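Listeriolysin O (Listeria monocytogenes, PDB 4CDB) forms pores in cholesterol-containing host membranes, inserting as an oligomeric complex after a major change of shape, and so lyses the cells. Local coordinates at residues S163-D167 and F213-Y217; A259-Q263 and I309-S313. All blocks are in the same frame, centred on the assembly; numbering follows the deposited sequence.

Contact 1 of 2, residues S163-D167 and F213-Y217; sequences SAKID and FKQIY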
# COMPACT_ATOMS: atom_id res chain seq x y z
N SER A 163 -24.40 -5.23 -4.03
CA SER A 163 -23.11 -4.61 -3.80
C SER A 163 -21.99 -5.36 -4.51
O SER A 163 -22.01 -6.58 -4.63
CB SER A 163 -22.81 -4.53 -2.30
OG SER A 163 -22.77 -5.83 -1.72
N ALA A 164 -21.01 -4.60 -5.00
CA ALA A 164 -19.87 -5.19 -5.69
C ALA A 164 -19.00 -5.94 -4.70
O ALA A 164 -19.00 -5.64 -3.51
CB ALA A 164 -19.06 -4.10 -6.38
N LYS A 165 -18.27 -6.93 -5.19
CA LYS A 165 -17.29 -7.64 -4.38
C LYS A 165 -16.06 -6.75 -4.20
O LYS A 165 -15.47 -6.29 -5.19
CB LYS A 165 -16.90 -8.96 -5.03
CG LYS A 165 -15.72 -9.66 -4.38
CD LYS A 165 -15.32 -10.91 -5.14
CE LYS A 165 -14.06 -11.53 -4.55
NZ LYS A 165 -13.65 -12.76 -5.28
N ILE A 166 -15.67 -6.49 -2.96
CA ILE A 166 -14.54 -5.61 -2.69
C ILE A 166 -13.22 -6.36 -2.54
O ILE A 166 -13.08 -7.24 -1.68
CB ILE A 166 -14.77 -4.72 -1.44
CG1 ILE A 166 -15.74 -3.59 -1.75
CG2 ILE A 166 -13.46 -4.13 -0.95
CD1 ILE A 166 -17.19 -3.95 -1.54
N ASP A 167 -12.25 -6.01 -3.38
CA ASP A 167 -10.88 -6.51 -3.24
C ASP A 167 -9.98 -5.33 -2.88
O ASP A 167 -9.78 -4.43 -3.70
CB ASP A 167 -10.42 -7.17 -4.54
CG ASP A 167 -9.25 -8.11 -4.33
OD1 ASP A 167 -8.51 -7.94 -3.34
OD2 ASP A 167 -9.06 -9.02 -5.17
N PHE A 213 -8.06 -0.37 -4.76
CA PHE A 213 -9.46 -0.57 -4.40
C PHE A 213 -10.25 -1.14 -5.58
O PHE A 213 -10.57 -0.43 -6.53
CB PHE A 213 -10.07 0.74 -3.91
CG PHE A 213 -11.48 0.60 -3.39
CD1 PHE A 213 -11.73 -0.05 -2.19
CD2 PHE A 213 -12.55 1.15 -4.08
CE1 PHE A 213 -13.02 -0.17 -1.71
CE2 PHE A 213 -13.84 1.04 -3.60
CZ PHE A 213 -14.08 0.37 -2.41
N LYS A 214 -10.56 -2.44 -5.51
CA LYS A 214 -11.31 -3.09 -6.58
C LYS A 214 -12.78 -3.28 -6.23
O LYS A 214 -13.11 -3.79 -5.15
CB LYS A 214 -10.69 -4.45 -6.93
CG LYS A 214 -9.32 -4.39 -7.60
CD LYS A 214 -8.92 -5.76 -8.13
CE LYS A 214 -7.55 -5.74 -8.80
NZ LYS A 214 -6.46 -5.45 -7.82
N GLN A 215 -13.65 -2.87 -7.14
CA GLN A 215 -15.07 -3.16 -7.04
C GLN A 215 -15.47 -4.10 -8.17
O GLN A 215 -15.63 -3.69 -9.32
CB GLN A 215 -15.89 -1.86 -7.09
CG GLN A 215 -15.72 -0.99 -5.85
CD GLN A 215 -16.20 0.43 -6.05
OE1 GLN A 215 -16.05 0.99 -7.14
NE2 GLN A 215 -16.78 1.02 -5.01
N ILE A 216 -15.60 -5.38 -7.84
CA ILE A 216 -15.88 -6.41 -8.83
C ILE A 216 -17.39 -6.64 -8.97
O ILE A 216 -18.05 -7.04 -8.01
CB ILE A 216 -15.19 -7.74 -8.48
CG1 ILE A 216 -13.69 -7.51 -8.24
CG2 ILE A 216 -15.42 -8.78 -9.56
CD1 ILE A 216 -12.97 -8.69 -7.64
N TYR A 217 -17.91 -6.40 -10.16
CA TYR A 217 -19.34 -6.54 -10.42
C TYR A 217 -19.72 -7.98 -10.73
O TYR A 217 -20.79 -8.46 -10.35
CB TYR A 217 -19.77 -5.62 -11.56
CG TYR A 217 -19.48 -4.16 -11.30
CD1 TYR A 217 -19.54 -3.64 -10.01
CD2 TYR A 217 -19.15 -3.30 -12.34
CE1 TYR A 217 -19.28 -2.30 -9.77
CE2 TYR A 217 -18.89 -1.96 -12.10
CZ TYR A 217 -18.95 -1.47 -10.82
OH TYR A 217 -18.69 -0.14 -10.58
O HOH W 1 -7.20 -4.63 -4.89
O HOH W 2 -6.46 -8.25 -6.97
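Lys165 and Ile216 form one antiparallel hydrogen-bonded pair and Asp167 and Lys214 the next, each gripped by two backbone bonds. The straightest is Ile216 N to Lys165 O, 2.8 Å and 173° at the hydrogen. Between them Ile166 faces Gln215 as a non-hydrogen-bonded pair, with its CA-H directed at Lys214 O (CA to O 3.4 Å).

On the Lys165–Asp167 face, Lys165 and Ile216 run alongside one another, CB to CB 4.0 Å; the extended chain of Lys165 follows as far as CD, 4.1 Å from Ile216 CD1, before its amino end leads away. Asp167 CB comes to 3.6 Å from Lys214 CB. Strands 165-172 and 207-222 belong to the large antiparallel sheet of the cytolysin, and the chain joining them spans segments 176-189 and 196-205, expected to insert into the membrane as beta strands.

On the opposite face Ile166 CG2 approaches the Phe213 ring obliquely, while at the end of the pairing Ala164 CB meets the edge of the Tyr217 ring, 3.7 Å from CD1.

Lys214 NZ donates to two waters, which donate to Asp167 O and OD2 respectively; NZ stays 5.2 Å from OD2, and its own protein partners include Gln78.

Contact 2 of 2, residues A259-Q263 and I309-S313; sequences AYGRQ and IYGGS. With NA (sodium ion), chain T.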
# COMPACT_ATOMS: atom_id res chain seq x y z
N ALA A 259 -12.18 -11.19 -13.60
CA ALA A 259 -13.00 -10.29 -12.79
C ALA A 259 -13.23 -8.96 -13.52
O ALA A 259 -12.28 -8.32 -13.97
CB ALA A 259 -12.34 -10.04 -11.44
N TYR A 260 -14.49 -8.57 -13.64
CA TYR A 260 -14.85 -7.33 -14.31
C TYR A 260 -15.37 -6.32 -13.30
O TYR A 260 -16.07 -6.68 -12.36
CB TYR A 260 -15.92 -7.58 -15.38
CG TYR A 260 -15.48 -8.46 -16.53
CD1 TYR A 260 -15.51 -9.84 -16.42
CD2 TYR A 260 -15.06 -7.91 -17.73
CE1 TYR A 260 -15.12 -10.66 -17.46
CE2 TYR A 260 -14.67 -8.71 -18.79
CZ TYR A 260 -14.70 -10.09 -18.65
OH TYR A 260 -14.31 -10.90 -19.69
N GLY A 261 -15.05 -5.05 -13.51
CA GLY A 261 -15.54 -4.00 -12.64
C GLY A 261 -14.77 -2.70 -12.68
O GLY A 261 -14.28 -2.27 -13.72
N ARG A 262 -14.66 -2.07 -11.51
CA ARG A 262 -14.08 -0.74 -11.39
C ARG A 262 -12.92 -0.79 -10.40
O ARG A 262 -13.03 -1.41 -9.35
CB ARG A 262 -15.16 0.23 -10.91
CG ARG A 262 -14.70 1.65 -10.64
CD ARG A 262 -15.88 2.51 -10.19
NE ARG A 262 -15.51 3.90 -9.94
CZ ARG A 262 -15.19 4.38 -8.75
NH1 ARG A 262 -15.20 3.59 -7.69
NH2 ARG A 262 -14.86 5.66 -8.62
N GLN A 263 -11.81 -0.14 -10.75
CA GLN A 263 -10.65 -0.14 -9.86
C GLN A 263 -10.13 1.27 -9.59
O GLN A 263 -9.98 2.07 -10.51
CB GLN A 263 -9.53 -1.01 -10.43
CG GLN A 263 -8.33 -1.15 -9.49
CD GLN A 263 -7.30 -2.15 -9.98
OE1 GLN A 263 -6.52 -2.68 -9.20
NE2 GLN A 263 -7.29 -2.40 -11.29
N ILE A 309 -8.50 6.12 -11.65
CA ILE A 309 -9.71 5.32 -11.69
C ILE A 309 -9.91 4.64 -13.05
O ILE A 309 -9.92 5.30 -14.09
CB ILE A 309 -10.95 6.19 -11.38
CG1 ILE A 309 -10.71 7.04 -10.14
CG2 ILE A 309 -12.20 5.32 -11.22
CD1 ILE A 309 -11.85 7.99 -9.81
N TYR A 310 -10.07 3.32 -13.03
CA TYR A 310 -10.35 2.55 -14.25
C TYR A 310 -11.74 1.91 -14.17
O TYR A 310 -12.15 1.44 -13.11
CB TYR A 310 -9.30 1.46 -14.47
CG TYR A 310 -7.87 1.95 -14.48
CD1 TYR A 310 -7.45 2.91 -15.38
CD2 TYR A 310 -6.94 1.42 -13.59
CE1 TYR A 310 -6.14 3.35 -15.39
CE2 TYR A 310 -5.63 1.85 -13.60
CZ TYR A 310 -5.23 2.82 -14.50
OH TYR A 310 -3.93 3.25 -14.50
N GLY A 311 -12.44 1.87 -15.30
CA GLY A 311 -13.74 1.22 -15.37
C GLY A 311 -14.82 1.90 -14.54
O GLY A 311 -15.81 1.27 -14.16
N GLY A 312 -14.63 3.19 -14.27
CA GLY A 312 -15.59 3.94 -13.49
C GLY A 312 -16.57 4.71 -14.36
O GLY A 312 -17.50 5.35 -13.86
N SER A 313 -16.36 4.65 -15.67
CA SER A 313 -17.22 5.36 -16.62
C SER A 313 -17.81 4.42 -17.66
O SER A 313 -17.51 3.23 -17.67
CB SER A 313 -16.44 6.50 -17.30
OG SER A 313 -17.28 7.27 -18.13
NA NA T . -3.13 4.74 -16.37
O HOH W 3 -0.25 5.37 -15.96
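Gln263 and Tyr310 are joined by two backbone hydrogen bonds, Gln263 N to Tyr310 O at 2.9 Å and Tyr310 N to Gln263 O at 2.8 Å, the second nearly straight at 174°. Each of the two carbonyl oxygens also receives a CA-H: Arg262 CA lies 3.4 Å from Tyr310 O, and Ile309 CA lies 3.5 Å from Gln263 O.

Arg262 reaches over the Gly311-Gly312 turn that follows Tyr310. With chi1 at 176° and every bond extended as far as NE, its chain lies along Gly311 O (3.5 Å from CB) and carries the edge of the guanidinium, in plane, to Gly312 CA (3.6 Å from NE). Ile309 CG2 approaches the same group obliquely. NH1 is satisfied by Gln215 OE1, and NH2 has a weak bond to Ile331 O with Lys334 close by.

The glycine pair, with Gly311 at positive phi (66°), ends strand 303-310 in the loop to strand 319-324. In cholesterol-dependent cytolysins a glycine turn here is thought to let the following strand swing off the sheet during pore assembly. Segments 274-283 and 291-303, predicted to insert as strands, lie between the two segments along the chain.

Of the polar ends, Gln263 OE1 is satisfied by Lys214. Tyr310 OH binds a sodium ion at 2.5 Å, in the plane of the ring at its edge; the ion also meets a water at 3.0 Å.

How the contacts relate
Contacts 1 and 2 lie about 9 Å apart between centres and share one sheet, with strand 207-222 between strand 165-172 and the strands 252-260 and 262-270. Backbone bonds stitch them together: Gln215 N meets Arg262 O at 2.7 Å, and Tyr217 N meets Tyr260 O at 2.9 Å. Lys214 NZ stands 3.1 Å from Gln263 OE1. Each of these side chains has a sodium ion about 4 Å away, probably the one bound by Gln78, Phe183 and Tyr265, not that held by Tyr310. In chain order contact 1 closes before contact 2 opens, and each encloses one pair of predicted transmembrane segments, consistent with both helical bundles unfolding into hairpins that extend this sheet.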